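Local coordinates for protein superoxide dismutase [Fe] (Aquifex pyrophilus, PDB 1COJ) that destroys superoxide radicals, converting them with protons to hydrogen peroxide and molecular oxygen at one iron ion per subunit, at residues Val36-Glu41 with Thr72-Gly77; Ala113-Leu118 with Ala183-Ile188. All coordinates share one frame; numbering follows the deposited sequence.

Interaction 1 of 2, residues Val36-Glu41 with Thr72-Gly77; sequences VAKYNE and TFNYMG
Y39 and Y75 stand side by side and point the same way, one from each of two helices whose local axes come within 8.4 Å at 139° between their N-to-C directions. The closest touch between the rings joins Y39 CE1 to Y75 CD1 at 3.5 Å. The rings meet obliquely, centroids 5.2 Å apart and planes at 33°. Y39 also leans on the stem of its neighbour, CE1 lying 3.7 Å from Y75 CB; its CG is anti to the backbone N (chi1 172°), which swings the ring over to that stem. The backbones come nearest at the foot of this pair, with 5.4 Å between the CA atoms of Y39 and N74, and N74 CB packs beside Y39 CB at 4.2 Å. Were Y39 replaced by an alanine, the Y75 ring would probably lose the neighbour along one flank, opening a gap between the helices. This tight, buried part contrasts with the partly exposed side, where the K38 chain bends at chi2 and leads its amine away to E41, NZ to OE2 2.8 Å, in a salt bridge within its own helix. The same amine also bonds to Y61 O of the third subunit. Such pairing of two long helices running in roughly opposite directions is the N-terminal alpha-hairpin of iron/manganese superoxide dismutases, whose second helix carries the iron ligand H81.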
ATOM      1  N   VAL A  36      18.821  -8.896  -5.694  1.00  9.60           N
ATOM      2  CA  VAL A  36      19.165  -9.920  -6.678  1.00 10.31           C
ATOM      3  C   VAL A  36      19.042 -11.304  -6.032  1.00 11.32           C
ATOM      4  O   VAL A  36      18.408 -12.210  -6.587  1.00 12.09           O
ATOM      5  CB  VAL A  36      20.606  -9.711  -7.237  1.00  9.98           C
ATOM      6  CG1 VAL A  36      21.009 -10.880  -8.137  1.00  8.42           C
ATOM      7  CG2 VAL A  36      20.681  -8.396  -8.015  1.00  8.62           C
ATOM      8  N   ALA A  37      19.597 -11.437  -4.830  1.00 10.50           N
ATOM      9  CA  ALA A  37      19.558 -12.699  -4.102  1.00 12.54           C
ATOM     10  C   ALA A  37      18.128 -13.145  -3.796  1.00 12.07           C
ATOM     11  O   ALA A  37      17.777 -14.311  -3.995  1.00 12.31           O
ATOM     12  CB  ALA A  37      20.362 -12.584  -2.817  1.00 10.89           C
ATOM     13  N   LYS A  38      17.305 -12.226  -3.309  1.00 11.21           N
ATOM     14  CA  LYS A  38      15.925 -12.555  -2.979  1.00 10.56           C
ATOM     15  C   LYS A  38      15.071 -12.867  -4.200  1.00 10.66           C
ATOM     16  O   LYS A  38      14.208 -13.750  -4.150  1.00 10.47           O
ATOM     17  CB  LYS A  38      15.301 -11.455  -2.124  1.00 10.32           C
ATOM     18  CG  LYS A  38      15.670 -11.572  -0.661  1.00 12.74           C
ATOM     19  CD  LYS A  38      15.171 -12.889  -0.092  1.00 11.81           C
ATOM     20  CE  LYS A  38      15.589 -13.054   1.346  1.00 13.36           C
ATOM     21  NZ  LYS A  38      14.934 -14.246   1.933  1.00 13.36           N
ATOM     22  N   TYR A  39      15.325 -12.165  -5.301  1.00 11.09           N
ATOM     23  CA  TYR A  39      14.590 -12.413  -6.534  1.00 12.46           C
ATOM     24  C   TYR A  39      14.858 -13.856  -6.953  1.00 13.07           C
ATOM     25  O   TYR A  39      13.941 -14.589  -7.327  1.00 11.89           O
ATOM     26  CB  TYR A  39      15.039 -11.452  -7.641  1.00 12.24           C
ATOM     27  CG  TYR A  39      14.464 -11.771  -9.004  1.00 13.19           C
ATOM     28  CD1 TYR A  39      13.207 -11.303  -9.385  1.00 12.88           C
ATOM     29  CD2 TYR A  39      15.174 -12.560  -9.911  1.00 13.85           C
ATOM     30  CE1 TYR A  39      12.673 -11.614 -10.631  1.00 13.01           C
ATOM     31  CE2 TYR A  39      14.650 -12.877 -11.154  1.00 13.63           C
ATOM     32  CZ  TYR A  39      13.400 -12.405 -11.510  1.00 15.11           C
ATOM     33  OH  TYR A  39      12.874 -12.739 -12.740  1.00 19.42           O
ATOM     34  N   ASN A  40      16.117 -14.271  -6.836  1.00 11.81           N
ATOM     35  CA  ASN A  40      16.517 -15.625  -7.200  1.00 11.34           C
ATOM     36  C   ASN A  40      15.830 -16.685  -6.346  1.00 10.31           C
ATOM     37  O   ASN A  40      15.396 -17.716  -6.863  1.00 12.25           O
ATOM     38  CB  ASN A  40      18.040 -15.770  -7.140  1.00 10.11           C
ATOM     39  CG  ASN A  40      18.738 -15.082  -8.307  1.00 13.29           C
ATOM     40  OD1 ASN A  40      18.100 -14.638  -9.259  1.00 13.25           O
ATOM     41  ND2 ASN A  40      20.052 -14.975  -8.226  1.00 13.21           N
ATOM     42  N   GLU A  41      15.698 -16.414  -5.051  1.00  9.58           N
ATOM     43  CA  GLU A  41      15.039 -17.336  -4.129  1.00 10.84           C
ATOM     44  C   GLU A  41      13.579 -17.496  -4.539  1.00 11.69           C
ATOM     45  O   GLU A  41      13.045 -18.608  -4.579  1.00  9.86           O
ATOM     46  CB  GLU A  41      15.101 -16.805  -2.695  1.00 11.68           C
ATOM     47  CG  GLU A  41      14.357 -17.682  -1.693  1.00 12.99           C
ATOM     48  CD  GLU A  41      14.333 -17.105  -0.283  1.00 15.88           C
ATOM     49  OE1 GLU A  41      13.459 -17.502   0.512  1.00 15.68           O
ATOM     50  OE2 GLU A  41      15.192 -16.262   0.039  1.00 16.39           O
ATOM     51  N   THR A  72       7.617  -8.654  -7.563  1.00  6.72           N
ATOM     52  CA  THR A  72       7.612  -7.310  -8.133  1.00  7.72           C
ATOM     53  C   THR A  72       8.495  -6.372  -7.311  1.00  7.46           C
ATOM     54  O   THR A  72       9.191  -5.521  -7.866  1.00  9.90           O
ATOM     55  CB  THR A  72       6.181  -6.703  -8.246  1.00  7.49           C
ATOM     56  OG1 THR A  72       5.605  -6.545  -6.947  1.00  7.20           O
ATOM     57  CG2 THR A  72       5.284  -7.591  -9.090  1.00  8.65           C
ATOM     58  N   PHE A  73       8.489  -6.549  -5.992  1.00  7.29           N
ATOM     59  CA  PHE A  73       9.293  -5.720  -5.099  1.00  7.36           C
ATOM     60  C   PHE A  73      10.780  -5.898  -5.386  1.00  8.54           C
ATOM     61  O   PHE A  73      11.506  -4.920  -5.600  1.00  6.24           O
ATOM     62  CB  PHE A  73       9.012  -6.068  -3.632  1.00  6.72           C
ATOM     63  CG  PHE A  73       9.758  -5.203  -2.649  1.00  7.48           C
ATOM     64  CD1 PHE A  73       9.325  -3.909  -2.375  1.00  5.95           C
ATOM     65  CD2 PHE A  73      10.914  -5.674  -2.026  1.00  8.58           C
ATOM     66  CE1 PHE A  73      10.030  -3.091  -1.492  1.00  9.76           C
ATOM     67  CE2 PHE A  73      11.628  -4.869  -1.143  1.00  8.89           C
ATOM     68  CZ  PHE A  73      11.187  -3.572  -0.877  1.00  9.20           C
ATOM     69  N   ASN A  74      11.216  -7.150  -5.425  1.00  6.69           N
ATOM     70  CA  ASN A  74      12.615  -7.456  -5.659  1.00  8.96           C
ATOM     71  C   ASN A  74      13.097  -7.232  -7.086  1.00  9.15           C
ATOM     72  O   ASN A  74      14.184  -6.681  -7.294  1.00  8.65           O
ATOM     73  CB  ASN A  74      12.943  -8.866  -5.156  1.00  8.73           C
ATOM     74  CG  ASN A  74      12.853  -8.971  -3.634  1.00 10.10           C
ATOM     75  OD1 ASN A  74      11.881  -9.486  -3.088  1.00 12.97           O
ATOM     76  ND2 ASN A  74      13.858  -8.459  -2.955  1.00  5.49           N
ATOM     77  N   TYR A  75      12.276  -7.588  -8.070  1.00  8.46           N
ATOM     78  CA  TYR A  75      12.678  -7.394  -9.457  1.00  8.42           C
ATOM     79  C   TYR A  75      12.821  -5.912  -9.761  1.00  8.43           C
ATOM     80  O   TYR A  75      13.771  -5.501 -10.430  1.00  7.32           O
ATOM     81  CB  TYR A  75      11.692  -8.050 -10.422  1.00  8.47           C
ATOM     82  CG  TYR A  75      12.168  -8.041 -11.859  1.00  7.44           C
ATOM     83  CD1 TYR A  75      13.385  -8.623 -12.221  1.00  8.62           C
ATOM     84  CD2 TYR A  75      11.408  -7.434 -12.855  1.00  8.31           C
ATOM     85  CE1 TYR A  75      13.836  -8.596 -13.543  1.00  8.78           C
ATOM     86  CE2 TYR A  75      11.847  -7.401 -14.180  1.00  8.44           C
ATOM     87  CZ  TYR A  75      13.060  -7.982 -14.517  1.00  9.25           C
ATOM     88  OH  TYR A  75      13.499  -7.938 -15.821  1.00  9.57           O
ATOM     89  N   MET A  76      11.876  -5.106  -9.279  1.00  7.76           N
ATOM     90  CA  MET A  76      11.949  -3.666  -9.498  1.00  8.60           C
ATOM     91  C   MET A  76      13.142  -3.109  -8.734  1.00  9.81           C
ATOM     92  O   MET A  76      13.803  -2.178  -9.193  1.00  9.79           O
ATOM     93  CB  MET A  76      10.653  -2.971  -9.077  1.00  7.53           C
ATOM     94  CG  MET A  76       9.522  -3.125 -10.085  1.00  8.92           C
ATOM     95  SD  MET A  76       9.857  -2.306 -11.658  1.00 12.88           S
ATOM     96  CE  MET A  76      10.572  -3.639 -12.643  1.00  8.88           C
ATOM     97  N   GLY A  77      13.419  -3.698  -7.574  1.00 10.86           N
ATOM     98  CA  GLY A  77      14.561  -3.283  -6.780  1.00 10.71           C
ATOM     99  C   GLY A  77      15.823  -3.468  -7.607  1.00 11.29           C
ATOM    100  O   GLY A  77      16.676  -2.588  -7.638  1.00 11.43           O
TER

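Interaction 2 of 2, residues Ala113-Leu118 with Ala183-Ile188; sequences ACTNEL and AFFKNI
F185 reaches across to L118 and T115 within the C-terminal alpha/beta domain of the iron/manganese superoxide dismutase family, where helices lie against a three-stranded antiparallel sheet. The ring is presented end-on: its far atom CZ leads, and the L118 side chain crosses it at a slant. L118 CB lies in the plane of the ring, 4.0 Å from F185 CZ, and CD1 of the same leucine also approaches the edge, near that plane. The leucine therefore meets the rim of the ring with both its stem and one branch tip. In F185, CG is anti to the carbonyl carbon (chi1 -82°), and this torsion aims the ring from helix 177-186 at helix 111-124. The reach is long, since the nearest CA atoms, those of T115 and F185, are 9.1 Å apart, and the two segments bury only 127 Å² between them. No hydrogen bond crosses, so the evidence points to a light apolar contact carried by one extended ring. L118 is buried and also packs on I160 and L131 of the sheet, which places the ring tip beside the helix-sheet interface. On the partly exposed side sits T115, its hydroxyl approaching the ring obliquely, with OG1 4.2 Å from F185 CE1.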
ATOM      1  N   ALA A 113      11.724  23.769 -16.333  1.00 14.58           N
ATOM      2  CA  ALA A 113      10.493  23.235 -15.777  1.00 14.14           C
ATOM      3  C   ALA A 113      10.685  21.767 -15.408  1.00 15.37           C
ATOM      4  O   ALA A 113      10.234  21.331 -14.348  1.00 15.81           O
ATOM      5  CB  ALA A 113       9.361  23.385 -16.780  1.00 13.81           C
ATOM      6  N   CYS A 114      11.385  21.022 -16.262  1.00 14.52           N
ATOM      7  CA  CYS A 114      11.634  19.600 -16.036  1.00 16.31           C
ATOM      8  C   CYS A 114      12.492  19.337 -14.797  1.00 16.27           C
ATOM      9  O   CYS A 114      12.177  18.460 -13.992  1.00 15.68           O
ATOM     10  CB  CYS A 114      12.272  18.970 -17.279  1.00 17.27           C
ATOM     11  SG  CYS A 114      12.422  17.165 -17.236  1.00 19.12           S
ATOM     12  N   THR A 115      13.562  20.103 -14.629  1.00 15.64           N
ATOM     13  CA  THR A 115      14.431  19.935 -13.470  1.00 17.58           C
ATOM     14  C   THR A 115      13.655  20.214 -12.190  1.00 16.59           C
ATOM     15  O   THR A 115      13.766  19.476 -11.208  1.00 16.38           O
ATOM     16  CB  THR A 115      15.682  20.857 -13.579  1.00 19.37           C
ATOM     17  OG1 THR A 115      16.668  20.209 -14.384  1.00 26.46           O
ATOM     18  CG2 THR A 115      16.278  21.186 -12.214  1.00 22.65           C
ATOM     19  N   ASN A 116      12.836  21.257 -12.227  1.00 15.83           N
ATOM     20  CA  ASN A 116      12.027  21.643 -11.081  1.00 17.82           C
ATOM     21  C   ASN A 116      11.014  20.546 -10.778  1.00 15.57           C
ATOM     22  O   ASN A 116      10.762  20.220  -9.614  1.00 14.36           O
ATOM     23  CB  ASN A 116      11.313  22.966 -11.374  1.00 23.33           C
ATOM     24  CG  ASN A 116      10.463  23.446 -10.207  1.00 31.93           C
ATOM     25  OD1 ASN A 116      10.978  23.763  -9.132  1.00 37.46           O
ATOM     26  ND2 ASN A 116       9.157  23.525 -10.425  1.00 34.60           N
ATOM     27  N   GLU A 117      10.464  19.962 -11.834  1.00 14.11           N
ATOM     28  CA  GLU A 117       9.481  18.900 -11.701  1.00 14.17           C
ATOM     29  C   GLU A 117      10.113  17.656 -11.088  1.00 14.35           C
ATOM     30  O   GLU A 117       9.527  17.026 -10.202  1.00 11.56           O
ATOM     31  CB  GLU A 117       8.875  18.570 -13.065  1.00 14.51           C
ATOM     32  CG  GLU A 117       7.549  17.819 -13.001  1.00 17.88           C
ATOM     33  CD  GLU A 117       6.427  18.628 -12.359  1.00 19.59           C
ATOM     34  OE1 GLU A 117       5.445  18.017 -11.899  1.00 22.68           O
ATOM     35  OE2 GLU A 117       6.518  19.872 -12.316  1.00 20.77           O
ATOM     36  N   LEU A 118      11.315  17.308 -11.545  1.00 13.78           N
ATOM     37  CA  LEU A 118      12.013  16.139 -11.024  1.00 14.44           C
ATOM     38  C   LEU A 118      12.395  16.301  -9.564  1.00 13.50           C
ATOM     39  O   LEU A 118      12.225  15.374  -8.772  1.00 12.86           O
ATOM     40  CB  LEU A 118      13.254  15.811 -11.859  1.00 16.14           C
ATOM     41  CG  LEU A 118      13.070  14.773 -12.969  1.00 19.56           C
ATOM     42  CD1 LEU A 118      14.377  14.604 -13.738  1.00 19.58           C
ATOM     43  CD2 LEU A 118      12.615  13.442 -12.369  1.00 17.26           C
ATOM     44  N   ALA A 183      23.382  16.829  -5.885  1.00 13.15           N
ATOM     45  CA  ALA A 183      24.568  16.027  -6.161  1.00 12.95           C
ATOM     46  C   ALA A 183      24.282  15.011  -7.265  1.00 14.41           C
ATOM     47  O   ALA A 183      25.113  14.799  -8.143  1.00 14.96           O
ATOM     48  CB  ALA A 183      25.048  15.328  -4.894  1.00 11.52           C
ATOM     49  N   PHE A 184      23.088  14.420  -7.244  1.00 13.24           N
ATOM     50  CA  PHE A 184      22.702  13.447  -8.264  1.00 12.99           C
ATOM     51  C   PHE A 184      22.775  14.091  -9.653  1.00 13.15           C
ATOM     52  O   PHE A 184      23.337  13.517 -10.591  1.00 10.81           O
ATOM     53  CB  PHE A 184      21.285  12.909  -8.006  1.00 13.11           C
ATOM     54  CG  PHE A 184      20.784  11.993  -9.089  1.00 12.20           C
ATOM     55  CD1 PHE A 184      21.033  10.626  -9.032  1.00 13.33           C
ATOM     56  CD2 PHE A 184      20.084  12.501 -10.182  1.00 12.69           C
ATOM     57  CE1 PHE A 184      20.597   9.780 -10.052  1.00 12.94           C
ATOM     58  CE2 PHE A 184      19.646  11.665 -11.203  1.00 11.94           C
ATOM     59  CZ  PHE A 184      19.903  10.301 -11.136  1.00 10.52           C
ATOM     60  N   PHE A 185      22.207  15.285  -9.780  1.00 14.65           N
ATOM     61  CA  PHE A 185      22.225  15.997 -11.052  1.00 16.98           C
ATOM     62  C   PHE A 185      23.631  16.341 -11.548  1.00 17.55           C
ATOM     63  O   PHE A 185      23.856  16.430 -12.756  1.00 18.69           O
ATOM     64  CB  PHE A 185      21.355  17.250 -10.975  1.00 19.23           C
ATOM     65  CG  PHE A 185      19.890  16.975 -11.176  1.00 24.05           C
ATOM     66  CD1 PHE A 185      19.359  16.898 -12.461  1.00 25.78           C
ATOM     67  CD2 PHE A 185      19.048  16.766 -10.090  1.00 25.20           C
ATOM     68  CE1 PHE A 185      18.009  16.616 -12.662  1.00 25.83           C
ATOM     69  CE2 PHE A 185      17.695  16.481 -10.279  1.00 25.92           C
ATOM     70  CZ  PHE A 185      17.176  16.405 -11.567  1.00 25.23           C
ATOM     71  N   LYS A 186      24.575  16.510 -10.624  1.00 17.70           N
ATOM     72  CA  LYS A 186      25.957  16.835 -10.986  1.00 19.08           C
ATOM     73  C   LYS A 186      26.702  15.645 -11.580  1.00 18.07           C
ATOM     74  O   LYS A 186      27.722  15.822 -12.248  1.00 19.74           O
ATOM     75  CB  LYS A 186      26.753  17.319  -9.769  1.00 20.17           C
ATOM     76  CG  LYS A 186      26.367  18.666  -9.217  1.00 28.50           C
ATOM     77  CD  LYS A 186      27.461  19.160  -8.279  1.00 34.73           C
ATOM     78  CE  LYS A 186      27.044  20.406  -7.513  1.00 39.39           C
ATOM     79  NZ  LYS A 186      26.033  20.108  -6.457  1.00 43.08           N
ATOM     80  N   ASN A 187      26.208  14.436 -11.343  1.00 15.10           N
ATOM     81  CA  ASN A 187      26.885  13.249 -11.842  1.00 14.85           C
ATOM     82  C   ASN A 187      26.151  12.471 -12.924  1.00 15.73           C
ATOM     83  O   ASN A 187      26.485  11.314 -13.187  1.00 18.27           O
ATOM     84  CB  ASN A 187      27.218  12.316 -10.677  1.00 13.94           C
ATOM     85  CG  ASN A 187      28.176  12.942  -9.696  1.00 13.46           C
ATOM     86  OD1 ASN A 187      27.780  13.499  -8.681  1.00 15.71           O
ATOM     87  ND2 ASN A 187      29.451  12.835  -9.989  1.00 10.32           N
ATOM     88  N   ILE A 188      25.197  13.106 -13.595  1.00 14.92           N
ATOM     89  CA  ILE A 188      24.439  12.420 -14.634  1.00 14.44           C
ATOM     90  C   ILE A 188      25.244  12.177 -15.905  1.00 14.68           C
ATOM     91  O   ILE A 188      25.867  13.092 -16.451  1.00 14.25           O
ATOM     92  CB  ILE A 188      23.138  13.176 -14.994  1.00 14.80           C
ATOM     93  CG1 ILE A 188      22.175  13.151 -13.805  1.00 14.45           C
ATOM     94  CG2 ILE A 188      22.478  12.539 -16.214  1.00 13.23           C
ATOM     95  CD1 ILE A 188      20.860  13.877 -14.047  1.00 14.21           C
TER

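Overall arrangement
From the N terminus, interaction 1 closes a loop of 30 residues between its two segments, made of the end of helix 21-47, the connection and the start of helix 63-86. The chain then enters the C-terminal domain, and helix 111-124 opens interaction 2, whose loop of 64 residues takes in the three-strand sheet and the iron ligands D163 and H167 before helix 177-186 closes it. The loops follow in series, neither nesting nor crossing. The centres of interaction 1 and interaction 2 are 28 Å apart, on opposite sides of the chain's centre. Their nearest atoms are about 13 Å apart. Thus each ties together its own domain, and both segment pairs reach the second subunit.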